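Long-range contacts in beta-lactamase (Burkholderia cenocepacia, PDB 5E2G), which probably hydrolyses beta-lactam antibiotics to substituted beta-amino acids, as a class C beta-lactamase, and may act as a D-alanine carboxypeptidase: residues G256-G261 against A296-P301; L71-Q76 against Q247-R252; Y274-P279 against A308-K313; T280-N285 against P343-V348. All coordinates share one frame; numbering follows the deposited sequence.

Interaction 1 of 4, residues G256-G261 against A296-P301; sequences GYFRAG and ASAIQP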
loop_
_atom_site.group_PDB
_atom_site.type_symbol
_atom_site.label_atom_id
_atom_site.label_comp_id
_atom_site.label_asym_id
_atom_site.label_seq_id
_atom_site.Cartn_x
_atom_site.Cartn_y
_atom_site.Cartn_z
ATOM N N GLY A 256 -10.269 -11.330 4.908
ATOM C CA GLY A 256 -10.595 -10.459 6.027
ATOM C C GLY A 256 -10.293 -11.102 7.366
ATOM O O GLY A 256 -10.897 -12.121 7.705
ATOM N N TYR A 257 -9.369 -10.527 8.136
ATOM C CA TYR A 257 -8.872 -11.134 9.370
ATOM C C TYR A 257 -9.386 -10.486 10.647
ATOM O O TYR A 257 -9.594 -11.192 11.641
ATOM C CB TYR A 257 -7.341 -11.104 9.385
ATOM C CG TYR A 257 -6.712 -11.995 8.347
ATOM C CD1 TYR A 257 -6.734 -13.373 8.488
ATOM C CD2 TYR A 257 -6.093 -11.458 7.223
ATOM C CE1 TYR A 257 -6.148 -14.200 7.532
ATOM C CE2 TYR A 257 -5.508 -12.269 6.265
ATOM C CZ TYR A 257 -5.535 -13.638 6.423
ATOM O OH TYR A 257 -4.953 -14.443 5.473
ATOM N N PHE A 258 -9.555 -9.159 10.668
ATOM C CA PHE A 258 -9.972 -8.441 11.866
ATOM C C PHE A 258 -10.995 -7.375 11.521
ATOM O O PHE A 258 -10.921 -6.751 10.462
ATOM C CB PHE A 258 -8.812 -7.723 12.562
ATOM C CG PHE A 258 -7.768 -8.630 13.135
ATOM C CD1 PHE A 258 -6.624 -8.941 12.405
ATOM C CD2 PHE A 258 -7.902 -9.132 14.420
ATOM C CE1 PHE A 258 -5.644 -9.766 12.939
ATOM C CE2 PHE A 258 -6.931 -9.949 14.965
ATOM C CZ PHE A 258 -5.798 -10.271 14.220
ATOM N N ARG A 259 -11.934 -7.152 12.436
ATOM C CA ARG A 259 -12.659 -5.890 12.494
ATOM C C ARG A 259 -11.906 -4.935 13.403
ATOM O O ARG A 259 -11.452 -5.325 14.478
ATOM C CB ARG A 259 -14.073 -6.066 13.048
ATOM C CG ARG A 259 -14.837 -7.201 12.462
ATOM C CD ARG A 259 -15.176 -6.972 11.012
ATOM N NE ARG A 259 -15.984 -8.083 10.526
ATOM C CZ ARG A 259 -16.419 -8.210 9.285
ATOM N NH1 ARG A 259 -16.120 -7.281 8.390
ATOM N NH2 ARG A 259 -17.159 -9.262 8.947
ATOM N N ALA A 260 -11.776 -3.681 12.973
ATOM C CA ALA A 260 -11.293 -2.613 13.849
ATOM C C ALA A 260 -12.175 -1.401 13.599
ATOM O O ALA A 260 -12.092 -0.783 12.534
ATOM C CB ALA A 260 -9.821 -2.289 13.604
ATOM N N GLY A 261 -13.027 -1.073 14.566
ATOM C CA GLY A 261 -14.060 -0.092 14.348
ATOM C C GLY A 261 -14.828 -0.382 13.072
ATOM O O GLY A 261 -15.307 -1.495 12.850
ATOM N N ALA A 296 -9.234 -4.814 18.154
ATOM C CA ALA A 296 -9.426 -5.530 16.903
ATOM C C ALA A 296 -9.955 -6.917 17.211
ATOM O O ALA A 296 -9.303 -7.684 17.924
ATOM C CB ALA A 296 -8.113 -5.622 16.127
ATOM N N SER A 297 -11.122 -7.250 16.681
ATOM C CA SER A 297 -11.706 -8.561 16.932
ATOM C C SER A 297 -11.423 -9.478 15.752
ATOM O O SER A 297 -11.680 -9.119 14.602
ATOM C CB SER A 297 -13.206 -8.465 17.207
ATOM O OG SER A 297 -13.840 -7.595 16.300
ATOM N N ALA A 298 -10.872 -10.649 16.044
ATOM C CA ALA A 298 -10.549 -11.605 14.998
ATOM C C ALA A 298 -11.821 -12.140 14.355
ATOM O O ALA A 298 -12.818 -12.405 15.032
ATOM C CB ALA A 298 -9.720 -12.753 15.570
ATOM N N ILE A 299 -11.789 -12.272 13.035
ATOM C CA ILE A 299 -12.872 -12.889 12.279
ATOM C C ILE A 299 -12.544 -14.369 12.139
ATOM O O ILE A 299 -11.466 -14.729 11.650
ATOM C CB ILE A 299 -13.045 -12.212 10.908
ATOM C CG1 ILE A 299 -13.224 -10.705 11.087
ATOM C CG2 ILE A 299 -14.221 -12.796 10.163
ATOM C CD1 ILE A 299 -13.352 -9.970 9.820
ATOM N N GLN A 300 -13.457 -15.224 12.598
ATOM C CA GLN A 300 -13.247 -16.675 12.630
ATOM C C GLN A 300 -14.477 -17.400 12.059
ATOM O O GLN A 300 -15.548 -17.383 12.667
ATOM C CB GLN A 300 -12.969 -17.155 14.064
ATOM C CG GLN A 300 -11.833 -16.423 14.787
ATOM C CD GLN A 300 -11.949 -16.426 16.334
ATOM O OE1 GLN A 300 -13.038 -16.577 16.897
ATOM N NE2 GLN A 300 -10.814 -16.239 17.012
ATOM N N PRO A 301 -14.342 -18.032 10.883
ATOM C CA PRO A 301 -13.135 -18.110 10.056
ATOM C C PRO A 301 -12.929 -16.805 9.311
ATOM O O PRO A 301 -13.911 -16.086 9.129
ATOM C CB PRO A 301 -13.446 -19.262 9.092
ATOM C CG PRO A 301 -14.933 -19.213 8.942
ATOM C CD PRO A 301 -15.482 -18.726 10.257
HETATM O O HOH W 1 -9.136 -14.006 11.746
#

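Interaction 2 of 4, residues L71-Q76 against Q247-R252; sequences LASDAQ and QRAIER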
loop_
_atom_site.group_PDB
_atom_site.type_symbol
_atom_site.label_atom_id
_atom_site.label_comp_id
_atom_site.label_asym_id
_atom_site.label_seq_id
_atom_site.Cartn_x
_atom_site.Cartn_y
_atom_site.Cartn_z
ATOM N N LEU A 71 3.890 -10.353 -1.909
ATOM C CA LEU A 71 5.057 -11.228 -1.908
ATOM C C LEU A 71 4.950 -12.288 -0.818
ATOM O O LEU A 71 5.228 -13.471 -1.058
ATOM C CB LEU A 71 6.325 -10.398 -1.730
ATOM C CG LEU A 71 7.616 -11.195 -1.850
ATOM C CD1 LEU A 71 7.897 -11.533 -3.303
ATOM C CD2 LEU A 71 8.763 -10.430 -1.217
ATOM N N ALA A 72 4.547 -11.876 0.392
ATOM C CA ALA A 72 4.396 -12.816 1.497
ATOM C C ALA A 72 3.301 -13.821 1.200
ATOM O O ALA A 72 3.426 -15.006 1.528
ATOM C CB ALA A 72 4.096 -12.066 2.792
ATOM N N SER A 73 2.220 -13.359 0.576
ATOM C CA SER A 73 1.142 -14.241 0.157
ATOM C C SER A 73 1.636 -15.243 -0.879
ATOM O O SER A 73 1.244 -16.416 -0.862
ATOM C CB SER A 73 -0.009 -13.394 -0.388
ATOM O OG SER A 73 -1.157 -14.164 -0.648
ATOM N N ASP A 74 2.524 -14.810 -1.771
ATOM C CA ASP A 74 3.065 -15.739 -2.754
ATOM C C ASP A 74 3.947 -16.799 -2.102
ATOM O O ASP A 74 3.832 -17.988 -2.418
ATOM C CB ASP A 74 3.843 -14.990 -3.822
ATOM C CG ASP A 74 4.262 -15.900 -4.931
ATOM O OD1 ASP A 74 3.401 -16.206 -5.790
ATOM O OD2 ASP A 74 5.446 -16.306 -4.954
ATOM N N ALA A 75 4.854 -16.385 -1.212
ATOM C CA ALA A 75 5.628 -17.350 -0.438
ATOM C C ALA A 75 4.719 -18.356 0.258
ATOM O O ALA A 75 4.980 -19.563 0.233
ATOM C CB ALA A 75 6.499 -16.620 0.584
ATOM N N GLN A 76 3.638 -17.877 0.878
ATOM C CA GLN A 76 2.701 -18.785 1.525
ATOM C C GLN A 76 2.128 -19.768 0.517
ATOM O O GLN A 76 2.013 -20.966 0.803
ATOM C CB GLN A 76 1.592 -17.980 2.208
ATOM C CG GLN A 76 0.798 -18.741 3.255
ATOM C CD GLN A 76 -0.320 -19.559 2.650
ATOM O OE1 GLN A 76 -0.854 -19.209 1.597
ATOM N NE2 GLN A 76 -0.680 -20.660 3.305
ATOM N N GLN A 247 -1.658 -15.199 -9.026
ATOM C CA GLN A 247 -3.049 -14.759 -9.035
ATOM C C GLN A 247 -3.762 -15.180 -7.760
ATOM O O GLN A 247 -4.450 -14.368 -7.131
ATOM C CB GLN A 247 -3.788 -15.310 -10.245
ATOM C CG GLN A 247 -5.195 -14.748 -10.359
ATOM C CD GLN A 247 -5.207 -13.270 -10.719
ATOM O OE1 GLN A 247 -5.153 -12.909 -11.898
ATOM N NE2 GLN A 247 -5.267 -12.408 -9.710
ATOM N N ARG A 248 -3.620 -16.454 -7.372
ATOM C CA ARG A 248 -4.141 -16.901 -6.081
ATOM C C ARG A 248 -3.545 -16.088 -4.939
ATOM O O ARG A 248 -4.269 -15.648 -4.036
ATOM C CB ARG A 248 -3.851 -18.386 -5.872
ATOM C CG ARG A 248 -4.483 -19.290 -6.918
ATOM C CD ARG A 248 -4.413 -20.766 -6.531
ATOM N NE ARG A 248 -3.042 -21.282 -6.473
ATOM C CZ ARG A 248 -2.430 -21.912 -7.474
ATOM N NH1 ARG A 248 -3.065 -22.110 -8.622
ATOM N NH2 ARG A 248 -1.180 -22.344 -7.325
ATOM N N ALA A 249 -2.224 -15.868 -4.974
ATOM C CA ALA A 249 -1.570 -15.088 -3.931
ATOM C C ALA A 249 -2.185 -13.704 -3.817
ATOM O O ALA A 249 -2.440 -13.221 -2.708
ATOM C CB ALA A 249 -0.074 -14.978 -4.212
ATOM N N ILE A 250 -2.448 -13.060 -4.954
ATOM C CA ILE A 250 -3.005 -11.711 -4.937
ATOM C C ILE A 250 -4.401 -11.717 -4.334
ATOM O O ILE A 250 -4.735 -10.875 -3.492
ATOM C CB ILE A 250 -3.009 -11.114 -6.354
ATOM C CG1 ILE A 250 -1.592 -10.740 -6.777
ATOM C CG2 ILE A 250 -3.910 -9.896 -6.411
ATOM C CD1 ILE A 250 -1.485 -10.358 -8.233
ATOM N N GLU A 251 -5.244 -12.662 -4.754
ATOM C CA GLU A 251 -6.606 -12.678 -4.232
ATOM C C GLU A 251 -6.611 -12.924 -2.727
ATOM O O GLU A 251 -7.401 -12.319 -1.993
ATOM C CB GLU A 251 -7.457 -13.724 -4.953
ATOM C CG GLU A 251 -8.942 -13.535 -4.673
ATOM C CD GLU A 251 -9.839 -14.548 -5.369
ATOM O OE1 GLU A 251 -9.314 -15.529 -5.939
ATOM O OE2 GLU A 251 -11.076 -14.361 -5.343
ATOM N N ARG A 252 -5.697 -13.768 -2.244
ATOM C CA ARG A 252 -5.662 -14.122 -0.833
ATOM C C ARG A 252 -5.260 -12.957 0.065
ATOM O O ARG A 252 -5.556 -12.996 1.261
ATOM C CB ARG A 252 -4.719 -15.302 -0.638
ATOM C CG ARG A 252 -5.200 -16.302 0.376
ATOM C CD ARG A 252 -4.505 -17.633 0.191
ATOM N NE ARG A 252 -4.463 -18.381 1.437
ATOM C CZ ARG A 252 -5.370 -19.280 1.796
ATOM N NH1 ARG A 252 -5.247 -19.906 2.958
ATOM N NH2 ARG A 252 -6.399 -19.555 0.997
#

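Interaction 3 of 4, residues Y274-P279 against A308-K313; sequences YPVALP and ATWINK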
loop_
_atom_site.group_PDB
_atom_site.type_symbol
_atom_site.label_atom_id
_atom_site.label_comp_id
_atom_site.label_asym_id
_atom_site.label_seq_id
_atom_site.Cartn_x
_atom_site.Cartn_y
_atom_site.Cartn_z
ATOM N N TYR A 274 -19.423 -3.652 0.037
ATOM C CA TYR A 274 -19.897 -2.829 -1.069
ATOM C C TYR A 274 -21.331 -3.208 -1.436
ATOM O O TYR A 274 -21.653 -4.392 -1.504
ATOM C CB TYR A 274 -18.996 -2.977 -2.284
ATOM C CG TYR A 274 -19.363 -2.034 -3.403
ATOM C CD1 TYR A 274 -18.851 -0.744 -3.439
ATOM C CD2 TYR A 274 -20.237 -2.425 -4.417
ATOM C CE1 TYR A 274 -19.184 0.126 -4.453
ATOM C CE2 TYR A 274 -20.579 -1.553 -5.436
ATOM C CZ TYR A 274 -20.047 -0.280 -5.448
ATOM O OH TYR A 274 -20.370 0.600 -6.455
ATOM N N PRO A 275 -22.203 -2.208 -1.675
ATOM C CA PRO A 275 -22.003 -0.748 -1.695
ATOM C C PRO A 275 -21.655 -0.158 -0.328
ATOM O O PRO A 275 -22.049 -0.718 0.694
ATOM C CB PRO A 275 -23.359 -0.209 -2.174
ATOM C CG PRO A 275 -24.099 -1.394 -2.712
ATOM C CD PRO A 275 -23.604 -2.568 -1.940
ATOM N N VAL A 276 -20.938 0.965 -0.314
ATOM C CA VAL A 276 -20.375 1.529 0.906
ATOM C C VAL A 276 -20.790 2.993 1.017
ATOM O O VAL A 276 -20.696 3.741 0.035
ATOM C CB VAL A 276 -18.840 1.386 0.918
ATOM C CG1 VAL A 276 -18.251 1.869 -0.406
ATOM C CG2 VAL A 276 -18.229 2.122 2.103
ATOM N N ALA A 277 -21.255 3.398 2.206
ATOM C CA ALA A 277 -21.615 4.792 2.450
ATOM C C ALA A 277 -20.371 5.605 2.744
ATOM O O ALA A 277 -19.433 5.116 3.382
ATOM C CB ALA A 277 -22.592 4.918 3.619
ATOM N N LEU A 278 -20.357 6.850 2.280
ATOM C CA LEU A 278 -19.173 7.680 2.503
ATOM C C LEU A 278 -18.783 7.794 3.976
ATOM O O LEU A 278 -17.587 7.654 4.279
ATOM C CB LEU A 278 -19.366 9.066 1.871
ATOM C CG LEU A 278 -18.149 9.980 2.081
ATOM C CD1 LEU A 278 -16.892 9.348 1.509
ATOM C CD2 LEU A 278 -18.381 11.366 1.486
ATOM N N PRO A 279 -19.704 8.018 4.930
ATOM C CA PRO A 279 -19.280 8.046 6.340
ATOM C C PRO A 279 -18.510 6.806 6.754
ATOM O O PRO A 279 -17.641 6.889 7.627
ATOM C CB PRO A 279 -20.604 8.175 7.104
ATOM C CG PRO A 279 -21.551 8.777 6.134
ATOM C CD PRO A 279 -21.156 8.258 4.795
ATOM N N ALA A 308 -17.624 -8.266 -3.689
ATOM C CA ALA A 308 -18.561 -7.205 -3.334
ATOM C C ALA A 308 -18.028 -6.347 -2.189
ATOM O O ALA A 308 -18.706 -6.162 -1.171
ATOM C CB ALA A 308 -19.919 -7.809 -2.972
ATOM N N THR A 309 -16.818 -5.808 -2.344
ATOM C CA THR A 309 -16.200 -5.001 -1.301
ATOM C C THR A 309 -15.553 -3.768 -1.913
ATOM O O THR A 309 -15.273 -3.721 -3.110
ATOM C CB THR A 309 -15.152 -5.800 -0.508
ATOM O OG1 THR A 309 -14.310 -6.526 -1.405
ATOM C CG2 THR A 309 -15.818 -6.783 0.368
ATOM N N TRP A 310 -15.359 -2.755 -1.077
ATOM C CA TRP A 310 -14.525 -1.600 -1.388
ATOM C C TRP A 310 -13.188 -1.832 -0.695
ATOM O O TRP A 310 -13.116 -1.827 0.536
ATOM C CB TRP A 310 -15.178 -0.304 -0.914
ATOM C CG TRP A 310 -14.307 0.946 -1.065
ATOM C CD1 TRP A 310 -13.168 1.249 -0.371
ATOM C CD2 TRP A 310 -14.550 2.069 -1.936
ATOM N NE1 TRP A 310 -12.681 2.474 -0.767
ATOM C CE2 TRP A 310 -13.508 2.994 -1.727
ATOM C CE3 TRP A 310 -15.542 2.375 -2.876
ATOM C CZ2 TRP A 310 -13.430 4.200 -2.425
ATOM C CZ3 TRP A 310 -15.459 3.576 -3.567
ATOM C CH2 TRP A 310 -14.412 4.470 -3.334
ATOM N N ILE A 311 -12.142 -2.050 -1.484
ATOM C CA ILE A 311 -10.805 -2.359 -0.992
ATOM C C ILE A 311 -9.933 -1.146 -1.258
ATOM O O ILE A 311 -9.931 -0.623 -2.377
ATOM C CB ILE A 311 -10.238 -3.606 -1.688
ATOM C CG1 ILE A 311 -11.192 -4.792 -1.528
ATOM C CG2 ILE A 311 -8.845 -3.925 -1.165
ATOM C CD1 ILE A 311 -10.851 -5.961 -2.407
ATOM N N ASN A 312 -9.206 -0.684 -0.242
ATOM C CA ASN A 312 -8.405 0.527 -0.417
ATOM C C ASN A 312 -7.149 0.498 0.450
ATOM O O ASN A 312 -6.954 -0.380 1.292
ATOM C CB ASN A 312 -9.234 1.809 -0.150
ATOM C CG ASN A 312 -9.679 1.968 1.304
ATOM O OD1 ASN A 312 -9.396 1.141 2.175
ATOM N ND2 ASN A 312 -10.378 3.058 1.566
ATOM N N LYS A 313 -6.282 1.477 0.206
ATOM C CA LYS A 313 -5.100 1.706 1.023
ATOM C C LYS A 313 -4.606 3.121 0.773
ATOM O O LYS A 313 -4.567 3.572 -0.374
ATOM C CB LYS A 313 -3.989 0.701 0.699
ATOM C CG LYS A 313 -2.726 0.894 1.511
ATOM C CD LYS A 313 -2.932 0.425 2.930
ATOM C CE LYS A 313 -1.772 0.865 3.810
ATOM N NZ LYS A 313 -1.888 2.301 4.228
#

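Interaction 4 of 4, residues T280-N285 against P343-V348; sequences TLLAGN and PIEERV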
loop_
_atom_site.group_PDB
_atom_site.type_symbol
_atom_site.label_atom_id
_atom_site.label_comp_id
_atom_site.label_asym_id
_atom_site.label_seq_id
_atom_site.Cartn_x
_atom_site.Cartn_y
_atom_site.Cartn_z
ATOM N N THR A 280 -18.788 5.656 6.138
ATOM C CA THR A 280 -18.031 4.456 6.467
ATOM C C THR A 280 -16.570 4.613 6.079
ATOM O O THR A 280 -15.672 4.259 6.852
ATOM C CB THR A 280 -18.638 3.239 5.778
ATOM O OG1 THR A 280 -19.925 2.981 6.332
ATOM C CG2 THR A 280 -17.774 2.041 6.011
ATOM N N LEU A 281 -16.314 5.165 4.892
ATOM C CA LEU A 281 -14.942 5.344 4.430
ATOM C C LEU A 281 -14.240 6.442 5.201
ATOM O O LEU A 281 -13.064 6.307 5.551
ATOM C CB LEU A 281 -14.929 5.669 2.940
ATOM C CG LEU A 281 -15.554 4.609 2.042
ATOM C CD1 LEU A 281 -15.570 5.103 0.615
ATOM C CD2 LEU A 281 -14.784 3.299 2.147
ATOM N N LEU A 282 -14.943 7.544 5.465
ATOM C CA LEU A 282 -14.341 8.623 6.234
ATOM C C LEU A 282 -13.919 8.129 7.612
ATOM O O LEU A 282 -12.801 8.402 8.059
ATOM C CB LEU A 282 -15.315 9.802 6.345
ATOM C CG LEU A 282 -15.865 10.366 5.029
ATOM C CD1 LEU A 282 -16.956 11.377 5.272
ATOM C CD2 LEU A 282 -14.769 10.984 4.193
ATOM N N ALA A 283 -14.790 7.372 8.286
ATOM C CA ALA A 283 -14.472 6.874 9.619
ATOM C C ALA A 283 -13.310 5.891 9.585
ATOM O O ALA A 283 -12.460 5.896 10.483
ATOM C CB ALA A 283 -15.703 6.218 10.240
ATOM N N GLY A 284 -13.262 5.045 8.556
ATOM C CA GLY A 284 -12.193 4.070 8.439
ATOM C C GLY A 284 -10.858 4.672 8.065
ATOM O O GLY A 284 -9.815 4.126 8.424
ATOM N N ASN A 285 -10.861 5.801 7.358
ATOM C CA ASN A 285 -9.621 6.489 7.013
ATOM C C ASN A 285 -9.338 7.670 7.926
ATOM O O ASN A 285 -8.472 8.486 7.609
ATOM C CB ASN A 285 -9.657 6.944 5.555
ATOM C CG ASN A 285 -9.725 5.776 4.604
ATOM O OD1 ASN A 285 -10.762 5.508 3.998
ATOM N ND2 ASN A 285 -8.627 5.048 4.491
ATOM N N PRO A 343 -4.942 15.889 2.228
ATOM C CA PRO A 343 -5.583 15.220 3.359
ATOM C C PRO A 343 -6.221 13.919 2.916
ATOM O O PRO A 343 -6.861 13.845 1.865
ATOM C CB PRO A 343 -6.628 16.234 3.825
ATOM C CG PRO A 343 -6.077 17.538 3.388
ATOM C CD PRO A 343 -5.421 17.269 2.074
ATOM N N ILE A 344 -6.017 12.885 3.733
ATOM C CA ILE A 344 -6.496 11.547 3.406
ATOM C C ILE A 344 -7.977 11.567 3.055
ATOM O O ILE A 344 -8.396 11.004 2.039
ATOM C CB ILE A 344 -6.206 10.587 4.568
ATOM C CG1 ILE A 344 -4.738 10.174 4.513
ATOM C CG2 ILE A 344 -7.140 9.396 4.514
ATOM C CD1 ILE A 344 -4.252 9.523 5.753
ATOM N N GLU A 345 -8.792 12.221 3.883
ATOM C CA GLU A 345 -10.227 12.208 3.626
ATOM C C GLU A 345 -10.573 12.908 2.314
ATOM O O GLU A 345 -11.583 12.577 1.686
ATOM C CB GLU A 345 -10.979 12.838 4.799
ATOM C CG GLU A 345 -10.631 12.247 6.181
ATOM C CD GLU A 345 -11.331 10.922 6.489
ATOM O OE1 GLU A 345 -11.677 10.184 5.541
ATOM O OE2 GLU A 345 -11.530 10.619 7.689
ATOM N N GLU A 346 -9.751 13.861 1.870
ATOM C CA GLU A 346 -10.011 14.490 0.580
ATOM C C GLU A 346 -9.667 13.569 -0.585
ATOM O O GLU A 346 -10.320 13.628 -1.634
ATOM C CB GLU A 346 -9.245 15.809 0.466
ATOM C CG GLU A 346 -9.823 16.924 1.309
ATOM C CD GLU A 346 -11.256 17.251 0.932
ATOM O OE1 GLU A 346 -11.607 17.163 -0.262
ATOM O OE2 GLU A 346 -12.045 17.584 1.838
ATOM N N ARG A 347 -8.649 12.719 -0.436
ATOM C CA ARG A 347 -8.438 11.673 -1.433
ATOM C C ARG A 347 -9.623 10.716 -1.452
ATOM O O ARG A 347 -10.069 10.277 -2.520
ATOM C CB ARG A 347 -7.148 10.906 -1.145
ATOM C CG ARG A 347 -6.030 11.743 -0.574
ATOM C CD ARG A 347 -4.857 10.874 -0.131
ATOM N NE ARG A 347 -4.000 11.597 0.800
ATOM C CZ ARG A 347 -3.001 11.051 1.474
ATOM N NH1 ARG A 347 -2.725 9.767 1.321
ATOM N NH2 ARG A 347 -2.280 11.782 2.309
ATOM N N VAL A 348 -10.148 10.393 -0.269
ATOM C CA VAL A 348 -11.267 9.466 -0.166
ATOM C C VAL A 348 -12.491 10.042 -0.864
ATOM O O VAL A 348 -13.141 9.364 -1.669
ATOM C CB VAL A 348 -11.550 9.143 1.312
ATOM C CG1 VAL A 348 -12.811 8.332 1.445
ATOM C CG2 VAL A 348 -10.374 8.411 1.922
#

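Interaction 1 of 4, residues G256-G261 against A296-P301
Arg-259 and Ile-299 pack their side chains at about a right angle on one face of an antiparallel strand pair, strand 256-260 against strand 294-303. From Arg-259 CB, which lies 3.6 Å from Ser-297 OG, the chain passes CG between that hydroxyl and Ile-299 CG1. It bends at chi2 (-68°) and then runs straight, which carries CD and NE across the end of the isoleucine. Ile-299 CD1 sits 3.3 Å from Arg-259 NE, over one face of the guanidinium and displaced toward its rim. At the tip, NH1 turns to a hydrogen bond with Thr-264 OG1 on the adjacent strand 263-265. The other face of the pair carries Phe-258, whose CD2 meets Ala-296 CB at 3.9 Å and whose CE2 touches Ala-298 CB.

Arg-259 and Ser-297 form a hydrogen-bonded pair, with Arg-259 N to Ser-297 O and Ser-297 N to Arg-259 O both 2.9 Å. Beyond them Ile-299 N reaches Tyr-257 O at 2.8 Å with an almost straight N-H...O angle of 176°, although the donor stands above the carbonyl plane. On the far side of strand 256-260, Tyr-257 and Phe-258 both face Gln-265, a classic beta bulge. The chemistry is thus divided: backbone bonds fix the register, while the arginine spends its aliphatic length and guanidinium face on apolar contact and keeps an N-H for Thr-264.

Interaction 2 of 4, residues L71-Q76 against Q247-R252
Ala-249 faces Ser-73 and Asp-74 where two helices of the helical part of the beta-lactamase fold, 64-77 and 244-252, pack with their short segments 8.1 Å apart at closest approach and 122° between their N-to-C directions. So near an approach depends on small groups. The methyl of Ala-249, which has the most surface buried here, lies against the backbone of the other helix, its CB 3.5 Å from Asp-74 CA, and the two alpha carbons, Asp-74 CA and Ala-249 CA, come within 4.8 Å.

Ser-73 points at helix 244-252. Its OG lies opposite its own backbone N (chi1 -172°), and from there the hydroxyl donates to Ala-249 O. The oxygen meets this carbonyl from its flank, with a C=O...OG angle of 118° and somewhat tilted from the carbonyl plane, so a buried hydroxyl is satisfied by a helix carbonyl.

Arg-252, one turn on from Ala-249, lays its CB 3.7 Å from Ser-73 OG and sends an extended chain past Gln-76. The Gln-76 and Arg-252 side chains pack across each other at about a right angle, and the arginine forms a long, weak ion pair with Glu-77. The Asp-74 carboxylate forms salt bridges with Arg-175 and Arg-245, which tie helix 168-180 and helix 244-252 to the same acid. The Ser-73 OG to Ala-249 O bond measures just 2.6 Å.

Interaction 3 of 4, residues Y274-P279 against A308-K313
Val-276 CG1 rests 3.7 Å from Trp-310 CE3, the closest contact between two side chains here, where the loop 274-277 meets the start of strand 309-316. The same methyl is 3.8 Å from Trp-310 CB, and so it spans the root of the indole and its six-membered ring, approaching obliquely with the two side chains at about a right angle. The valine torsion (chi1 49°) sets CG1 between backbone N and carbonyl carbon, on the side of the tryptophan.

Tyr-274 makes the other half of the first shell. Tyr-274 CB packs 3.6 Å from Thr-309 C, while the ring leads away from the strand, with Trp-310 CB at its edge near the ring plane. Tyr-274 N donates to Ala-308 O at 2.9 Å, from above the carbonyl plane (39° out of it).

Further out, Trp-310 is set by its own strand and by neighbours on both flanks: its backbone pairs with Tyr-272, and its indole NE1 donates to Tyr-323 OH. Val-276 is positioned by its O, which receives a bond from Tyr-352 OH on helix 344-357, and Leu-281 packs against both Val-276 and Trp-310. Lys-313, farther along the strand and bonded to Tyr-148 OH, belongs to a pattern consistent with the class C active site. One backbone hydrogen bond thus pins the start of the loop, apolar contact holds its middle, and the indole N-H has its acceptor in the sheet beyond.

Interaction 4 of 4, residues T280-N285 against P343-V348
Glu-345 reaches across to the backbone of Leu-282 in a near-antiparallel helix pair, 280-284 against 344-348, whose short segments come within 9.8 Å and make an angle of 154° between their N-to-C directions. In the beta-lactamase fold both helices lie beside the large antiparallel sheet: Asn-285, just past the end of the first, packs on Asn-312 and Thr-314 of strand 309-316, and Val-348 on Tyr-323 of strand 321-327.

The acid starts out alongside the partner helix rather than at it. A bend at chi2 (-80°) brings its carboxylate back toward the last turn of helix 280-284, where the side chains of Glu-345 and Leu-282 cross obliquely. Leu-282 CD2 touches Glu-345 OE1 at 3.5 Å, and the same oxygen lies 3.2 Å from Leu-282 CA, so that the carboxylate lies against both the backbone and the side chain of this leucine.

Deeper in, Val-348 splits its two methyls between separate partners. CG1, turned to the far side from the backbone nitrogen (chi1 173°), meets Leu-281 CB at 3.7 Å; CG2 leans on the amide end of Asn-285, with those two side chains also at a slant. Asn-285, the first residue to leave helical geometry, turns CB toward Ile-344 CG2 at 3.7 Å, and Ile-344 thereby covers the helix end from the first turn of its own helix. The nearest polar approach is the 2.6 Å between Leu-282 O and Glu-345 OE2, a spacing with which a protonated carboxyl would be consistent.

From the N terminus, interaction 2 comes first: helix 64-77 waits for helix 244-252, closing a loop of 170 residues that is complete before the other contacts open. Strand 256-260 then follows directly and begins interaction 1, which closes at strand 294-303. Before that closure the chain opens interaction 3 at 274-279 and interaction 4 at 280-285, so both cross interaction 1; 3 closes at strand 309-316 and 4 at helix 344-357, crossing each other as well. Interactions 1 and 3 reach the same large antiparallel sheet, whereas 3 and 4 share helix 278-284 and touch where Leu-278 meets Val-348. Interaction 2, about 27 Å from interaction 4 between centres, ties helices together on the opposite side of the chain's centre from interaction 4.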